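Local atomic coordinates of ricin B lectin (Clostridium thermocellum, PDB entry 3VSF), a protein that probably hydrolyses beta-1,3-galactan as an exo-acting family 43 glycosidase and binds galactose through an attached ricin-type beta-trefoil domain. Residues A384-D392 with V470-I481. Numbering follows the deposited sequence.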
ATOM      1  N   ALA A 384      10.238  -6.402 -14.780  1.00 59.05           N
ATOM      2  CA  ALA A 384       9.908  -7.241 -15.931  1.00 58.01           C
ATOM      3  C   ALA A 384      11.123  -7.551 -16.806  1.00 60.40           C
ATOM      4  O   ALA A 384      10.978  -7.950 -17.961  1.00 61.61           O
ATOM      5  CB  ALA A 384       8.795  -6.608 -16.761  1.00 53.40           C
ATOM      6  N   ALA A 385      12.316  -7.368 -16.250  1.00 60.12           N
ATOM      7  CA  ALA A 385      13.547  -7.672 -16.973  1.00 57.14           C
ATOM      8  C   ALA A 385      13.639  -9.166 -17.275  1.00 56.51           C
ATOM      9  O   ALA A 385      13.298  -9.999 -16.437  1.00 55.54           O
ATOM     10  CB  ALA A 385      14.759  -7.212 -16.179  1.00 57.04           C
ATOM     11  N   GLN A 386      14.102  -9.494 -18.477  1.00 55.32           N
ATOM     12  CA  GLN A 386      14.197 -10.881 -18.918  1.00 50.09           C
ATOM     13  C   GLN A 386      15.221 -11.670 -18.109  1.00 53.72           C
ATOM     14  O   GLN A 386      16.310 -11.177 -17.819  1.00 55.21           O
ATOM     15  CB  GLN A 386      14.554 -10.942 -20.405  1.00 52.56           C
ATOM     16  CG  GLN A 386      14.829 -12.346 -20.927  1.00 52.77           C
ATOM     17  CD  GLN A 386      13.577 -13.195 -21.010  1.00 54.43           C
ATOM     18  OE1 GLN A 386      12.573 -12.784 -21.590  1.00 55.18           O
ATOM     19  NE2 GLN A 386      13.630 -14.387 -20.426  1.00 51.47           N
ATOM     20  N   ILE A 387      14.863 -12.899 -17.747  1.00 54.03           N
ATOM     21  CA  ILE A 387      15.771 -13.782 -17.026  1.00 51.15           C
ATOM     22  C   ILE A 387      16.565 -14.640 -18.003  1.00 53.49           C
ATOM     23  O   ILE A 387      15.991 -15.313 -18.860  1.00 55.75           O
ATOM     24  CB  ILE A 387      15.016 -14.703 -16.048  1.00 47.72           C
ATOM     25  CG1 ILE A 387      14.294 -13.871 -14.984  1.00 50.25           C
ATOM     26  CG2 ILE A 387      15.973 -15.680 -15.390  1.00 47.36           C
ATOM     27  CD1 ILE A 387      15.221 -13.031 -14.132  1.00 51.26           C
ATOM     28  N   VAL A 388      17.886 -14.613 -17.873  1.00 55.26           N
ATOM     29  CA  VAL A 388      18.758 -15.368 -18.763  1.00 53.25           C
ATOM     30  C   VAL A 388      19.805 -16.146 -17.976  1.00 54.38           C
ATOM     31  O   VAL A 388      20.037 -15.875 -16.800  1.00 54.83           O
ATOM     32  CB  VAL A 388      19.483 -14.443 -19.758  1.00 52.22           C
ATOM     33  CG1 VAL A 388      18.479 -13.697 -20.621  1.00 54.33           C
ATOM     34  CG2 VAL A 388      20.381 -13.468 -19.014  1.00 54.24           C
ATOM     35  N   GLN A 389      20.433 -17.117 -18.632  1.00 55.30           N
ATOM     36  CA  GLN A 389      21.546 -17.840 -18.034  1.00 54.66           C
ATOM     37  C   GLN A 389      22.847 -17.141 -18.405  1.00 55.21           C
ATOM     38  O   GLN A 389      22.983 -16.611 -19.509  1.00 55.12           O
ATOM     39  CB  GLN A 389      21.578 -19.293 -18.511  1.00 53.85           C
ATOM     40  CG  GLN A 389      21.993 -19.462 -19.965  1.00 52.78           C
ATOM     41  CD  GLN A 389      22.268 -20.908 -20.328  1.00 52.00           C
ATOM     42  OE1 GLN A 389      22.052 -21.813 -19.523  1.00 53.99           O
ATOM     43  NE2 GLN A 389      22.747 -21.132 -21.545  1.00 51.41           N
ATOM     44  N   TRP A 390      23.801 -17.135 -17.482  1.00 58.39           N
ATOM     45  CA  TRP A 390      25.081 -16.485 -17.729  1.00 59.71           C
ATOM     46  C   TRP A 390      26.207 -17.207 -17.002  1.00 60.47           C
ATOM     47  O   TRP A 390      25.962 -18.011 -16.102  1.00 58.22           O
ATOM     48  CB  TRP A 390      25.029 -15.020 -17.296  1.00 59.31           C
ATOM     49  CG  TRP A 390      26.024 -14.154 -18.002  1.00 62.06           C
ATOM     50  CD1 TRP A 390      27.301 -13.878 -17.607  1.00 64.34           C
ATOM     51  CD2 TRP A 390      25.823 -13.449 -19.232  1.00 58.97           C
ATOM     52  NE1 TRP A 390      27.907 -13.044 -18.515  1.00 63.58           N
ATOM     53  CE2 TRP A 390      27.021 -12.766 -19.524  1.00 59.16           C
ATOM     54  CE3 TRP A 390      24.746 -13.329 -20.117  1.00 58.42           C
ATOM     55  CZ2 TRP A 390      27.172 -11.976 -20.660  1.00 61.50           C
ATOM     56  CZ3 TRP A 390      24.899 -12.543 -21.244  1.00 58.83           C
ATOM     57  CH2 TRP A 390      26.102 -11.877 -21.506  1.00 61.94           C
ATOM     58  N   THR A 391      27.441 -16.915 -17.398  1.00 61.10           N
ATOM     59  CA  THR A 391      28.607 -17.538 -16.787  1.00 65.33           C
ATOM     60  C   THR A 391      28.769 -17.089 -15.338  1.00 67.03           C
ATOM     61  O   THR A 391      28.629 -15.906 -15.027  1.00 66.41           O
ATOM     62  CB  THR A 391      29.896 -17.207 -17.563  1.00 65.73           C
ATOM     63  OG1 THR A 391      29.758 -17.626 -18.927  1.00 64.05           O
ATOM     64  CG2 THR A 391      31.090 -17.911 -16.939  1.00 62.44           C
ATOM     65  N   ASP A 392      29.059 -18.042 -14.458  1.00 64.72           N
ATOM     66  CA  ASP A 392      29.273 -17.746 -13.048  1.00 65.42           C
ATOM     67  C   ASP A 392      30.392 -16.723 -12.887  1.00 69.29           C
ATOM     68  O   ASP A 392      31.570 -17.056 -13.019  1.00 74.29           O
ATOM     69  CB  ASP A 392      29.617 -19.026 -12.284  1.00 64.50           C
ATOM     70  CG  ASP A 392      29.642 -18.822 -10.780  1.00 72.88           C
ATOM     71  OD1 ASP A 392      29.870 -17.679 -10.333  1.00 75.25           O
ATOM     72  OD2 ASP A 392      29.433 -19.810 -10.044  1.00 69.33           O
ATOM     73  N   VAL A 470      15.953 -23.772 -19.667  1.00 54.27           N
ATOM     74  CA  VAL A 470      16.796 -22.999 -20.570  1.00 51.22           C
ATOM     75  C   VAL A 470      16.349 -23.252 -22.006  1.00 51.22           C
ATOM     76  O   VAL A 470      16.446 -24.374 -22.504  1.00 49.35           O
ATOM     77  CB  VAL A 470      18.281 -23.374 -20.427  1.00 51.70           C
ATOM     78  CG1 VAL A 470      19.137 -22.494 -21.324  1.00 49.16           C
ATOM     79  CG2 VAL A 470      18.724 -23.252 -18.978  1.00 51.36           C
ATOM     80  N   ARG A 471      15.857 -22.207 -22.665  1.00 52.74           N
ATOM     81  CA  ARG A 471      15.281 -22.339 -24.001  1.00 51.70           C
ATOM     82  C   ARG A 471      16.229 -22.995 -25.001  1.00 53.32           C
ATOM     83  O   ARG A 471      17.384 -22.591 -25.136  1.00 51.01           O
ATOM     84  CB  ARG A 471      14.839 -20.976 -24.537  1.00 52.40           C
ATOM     85  CG  ARG A 471      14.228 -21.044 -25.928  1.00 52.25           C
ATOM     86  CD  ARG A 471      14.107 -19.670 -26.560  1.00 52.94           C
ATOM     87  NE  ARG A 471      13.309 -18.756 -25.749  1.00 61.65           N
ATOM     88  CZ  ARG A 471      11.980 -18.753 -25.719  1.00 59.21           C
ATOM     89  NH1 ARG A 471      11.298 -19.625 -26.450  1.00 63.61           N
ATOM     90  NH2 ARG A 471      11.334 -17.884 -24.955  1.00 53.83           N
ATOM     91  N   LYS A 472      15.722 -24.003 -25.703  1.00 52.68           N
ATOM     92  CA  LYS A 472      16.464 -24.658 -26.775  1.00 49.38           C
ATOM     93  C   LYS A 472      17.777 -25.284 -26.314  1.00 48.58           C
ATOM     94  O   LYS A 472      18.720 -25.402 -27.098  1.00 50.94           O
ATOM     95  CB  LYS A 472      16.735 -23.673 -27.914  1.00 49.94           C
ATOM     96  CG  LYS A 472      15.932 -23.943 -29.172  1.00 49.34           C
ATOM     97  CD  LYS A 472      14.455 -23.690 -28.953  1.00 54.95           C
ATOM     98  CE  LYS A 472      13.647 -24.114 -30.168  1.00 61.15           C
ATOM     99  NZ  LYS A 472      13.779 -25.576 -30.427  1.00 56.28           N
ATOM    100  N   TRP A 473      17.836 -25.687 -25.050  1.00 49.50           N
ATOM    101  CA  TRP A 473      19.034 -26.318 -24.504  1.00 48.85           C
ATOM    102  C   TRP A 473      20.271 -25.440 -24.685  1.00 49.10           C
ATOM    103  O   TRP A 473      21.392 -25.945 -24.737  1.00 48.10           O
ATOM    104  CB  TRP A 473      19.273 -27.674 -25.170  1.00 45.39           C
ATOM    105  CG  TRP A 473      18.241 -28.709 -24.849  1.00 46.16           C
ATOM    106  CD1 TRP A 473      16.935 -28.715 -25.243  1.00 48.65           C
ATOM    107  CD2 TRP A 473      18.434 -29.906 -24.087  1.00 47.04           C
ATOM    108  NE1 TRP A 473      16.300 -29.835 -24.764  1.00 47.16           N
ATOM    109  CE2 TRP A 473      17.199 -30.583 -24.051  1.00 47.12           C
ATOM    110  CE3 TRP A 473      19.531 -30.469 -23.426  1.00 48.81           C
ATOM    111  CZ2 TRP A 473      17.029 -31.793 -23.383  1.00 50.23           C
ATOM    112  CZ3 TRP A 473      19.361 -31.671 -22.763  1.00 50.44           C
ATOM    113  CH2 TRP A 473      18.119 -32.319 -22.746  1.00 51.12           C
ATOM    114  N   SER A 474      20.063 -24.131 -24.783  1.00 48.29           N
ATOM    115  CA  SER A 474      21.164 -23.198 -25.004  1.00 48.01           C
ATOM    116  C   SER A 474      22.314 -23.426 -24.029  1.00 49.80           C
ATOM    117  O   SER A 474      22.099 -23.688 -22.846  1.00 54.03           O
ATOM    118  CB  SER A 474      20.683 -21.751 -24.905  1.00 51.09           C
ATOM    119  OG  SER A 474      21.769 -20.853 -25.064  1.00 48.12           O
ATOM    120  N   THR A 475      23.534 -23.320 -24.539  1.00 53.77           N
ATOM    121  CA  THR A 475      24.726 -23.530 -23.733  1.00 54.28           C
ATOM    122  C   THR A 475      25.575 -22.263 -23.698  1.00 52.90           C
ATOM    123  O   THR A 475      26.688 -22.261 -23.173  1.00 55.87           O
ATOM    124  CB  THR A 475      25.563 -24.704 -24.281  1.00 53.03           C
ATOM    125  OG1 THR A 475      26.710 -24.915 -23.447  1.00 65.35           O
ATOM    126  CG2 THR A 475      26.017 -24.416 -25.704  1.00 50.35           C
ATOM    127  N   GLU A 476      25.035 -21.182 -24.251  1.00 51.89           N
ATOM    128  CA  GLU A 476      25.769 -19.927 -24.368  1.00 52.84           C
ATOM    129  C   GLU A 476      25.232 -18.856 -23.424  1.00 53.68           C
ATOM    130  O   GLU A 476      24.166 -19.015 -22.830  1.00 54.22           O
ATOM    131  CB  GLU A 476      25.717 -19.420 -25.810  1.00 53.13           C
ATOM    132  CG  GLU A 476      26.157 -20.447 -26.839  1.00 53.30           C
ATOM    133  CD  GLU A 476      27.594 -20.885 -26.641  1.00 56.89           C
ATOM    134  OE1 GLU A 476      28.439 -20.022 -26.323  1.00 62.10           O
ATOM    135  OE2 GLU A 476      27.876 -22.093 -26.797  1.00 58.52           O
ATOM    136  N   ASP A 477      25.981 -17.766 -23.290  1.00 55.98           N
ATOM    137  CA  ASP A 477      25.558 -16.637 -22.469  1.00 56.21           C
ATOM    138  C   ASP A 477      24.339 -15.951 -23.072  1.00 58.44           C
ATOM    139  O   ASP A 477      24.246 -15.785 -24.290  1.00 58.68           O
ATOM    140  CB  ASP A 477      26.694 -15.623 -22.313  1.00 59.00           C
ATOM    141  CG  ASP A 477      27.740 -16.065 -21.309  1.00 61.44           C
ATOM    142  OD1 ASP A 477      27.389 -16.811 -20.370  1.00 62.44           O
ATOM    143  OD2 ASP A 477      28.913 -15.660 -21.453  1.00 63.69           O
ATOM    144  N   GLY A 478      23.406 -15.551 -22.215  1.00 55.25           N
ATOM    145  CA  GLY A 478      22.216 -14.849 -22.660  1.00 56.36           C
ATOM    146  C   GLY A 478      21.082 -15.783 -23.028  1.00 54.72           C
ATOM    147  O   GLY A 478      20.050 -15.346 -23.538  1.00 57.08           O
ATOM    148  N   GLY A 479      21.274 -17.073 -22.774  1.00 53.18           N
ATOM    149  CA  GLY A 479      20.245 -18.061 -23.040  1.00 52.87           C
ATOM    150  C   GLY A 479      18.969 -17.739 -22.289  1.00 53.66           C
ATOM    151  O   GLY A 479      18.985 -17.558 -21.071  1.00 53.46           O
ATOM    152  N   ILE A 480      17.859 -17.664 -23.014  1.00 50.29           N
ATOM    153  CA  ILE A 480      16.580 -17.302 -22.416  1.00 53.04           C
ATOM    154  C   ILE A 480      16.088 -18.363 -21.440  1.00 52.15           C
ATOM    155  O   ILE A 480      16.005 -19.542 -21.782  1.00 52.17           O
ATOM    156  CB  ILE A 480      15.493 -17.064 -23.485  1.00 55.41           C
ATOM    157  CG1 ILE A 480      15.817 -15.826 -24.322  1.00 55.50           C
ATOM    158  CG2 ILE A 480      14.130 -16.912 -22.830  1.00 50.54           C
ATOM    159  CD1 ILE A 480      16.893 -16.049 -25.364  1.00 61.97           C
ATOM    160  N   ILE A 481      15.767 -17.938 -20.223  1.00 50.53           N
ATOM    161  CA  ILE A 481      15.171 -18.828 -19.234  1.00 51.29           C
ATOM    162  C   ILE A 481      13.655 -18.784 -19.365  1.00 52.05           C
ATOM    163  O   ILE A 481      13.056 -17.710 -19.359  1.00 52.49           O
ATOM    164  CB  ILE A 481      15.575 -18.441 -17.802  1.00 51.34           C
ATOM    165  CG1 ILE A 481      17.097 -18.497 -17.650  1.00 52.39           C
ATOM    166  CG2 ILE A 481      14.906 -19.362 -16.796  1.00 49.20           C
ATOM    167  CD1 ILE A 481      17.689 -19.854 -17.953  1.00 52.30           C
TER
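In the ricin-type beta-trefoil domain, strand 385-390 joins the start of strand 479-484 as an antiparallel pair, linking two parts of the trefoil far apart in sequence. The backbone ladder runs from I481 N to I387 O (3.0 Å), from Q389 N to G479 O and from G478 N to Q389 O, with V388 and I480 as the non-hydrogen-bonded pair. I387 O also accepts Q386 NE2, the two donors arriving from opposite faces of its carbonyl plane.

The side chain of Q389 reaches into the loop before strand 479-484. Its CG lies between the backbone N and the carbonyl carbon (chi1 71°), and the extended chain beyond carries the amide across to the loop. There NE2 donates to E476 O at 2.9 Å and, more weakly, to S474 O, while OE1 bonds S370 OG. Glutamine suits the place because one amide can give to two backbone carbonyls and still accept a hydroxyl. V470 CG1 lies 3.5 Å from Q389 OE1.

E476 to G479 form a type II turn; G478 takes its positive phi, and G479 leaves room for the Q389 amide. D477 stacks on W390: CB sits 3.6 Å from the centroid of the six-membered ring as a CH-pi contact, and the carboxylate lies 8° from parallel with the indole. D477 OD1 takes the T391 hydroxyl (OG1) through its syn lone pair at 2.9 Å, and a weak bond from T391 N. Beside the ladder, I387 CG2 packs 3.7 Å from I481 CB, with L374 touching both side chains.

The chemistry thus changes along the pair, from aliphatic packing at I387 and I481 to polar contacts in which Q389, with two loop carbonyls, and D477, with T391, probably fix the turn's shape.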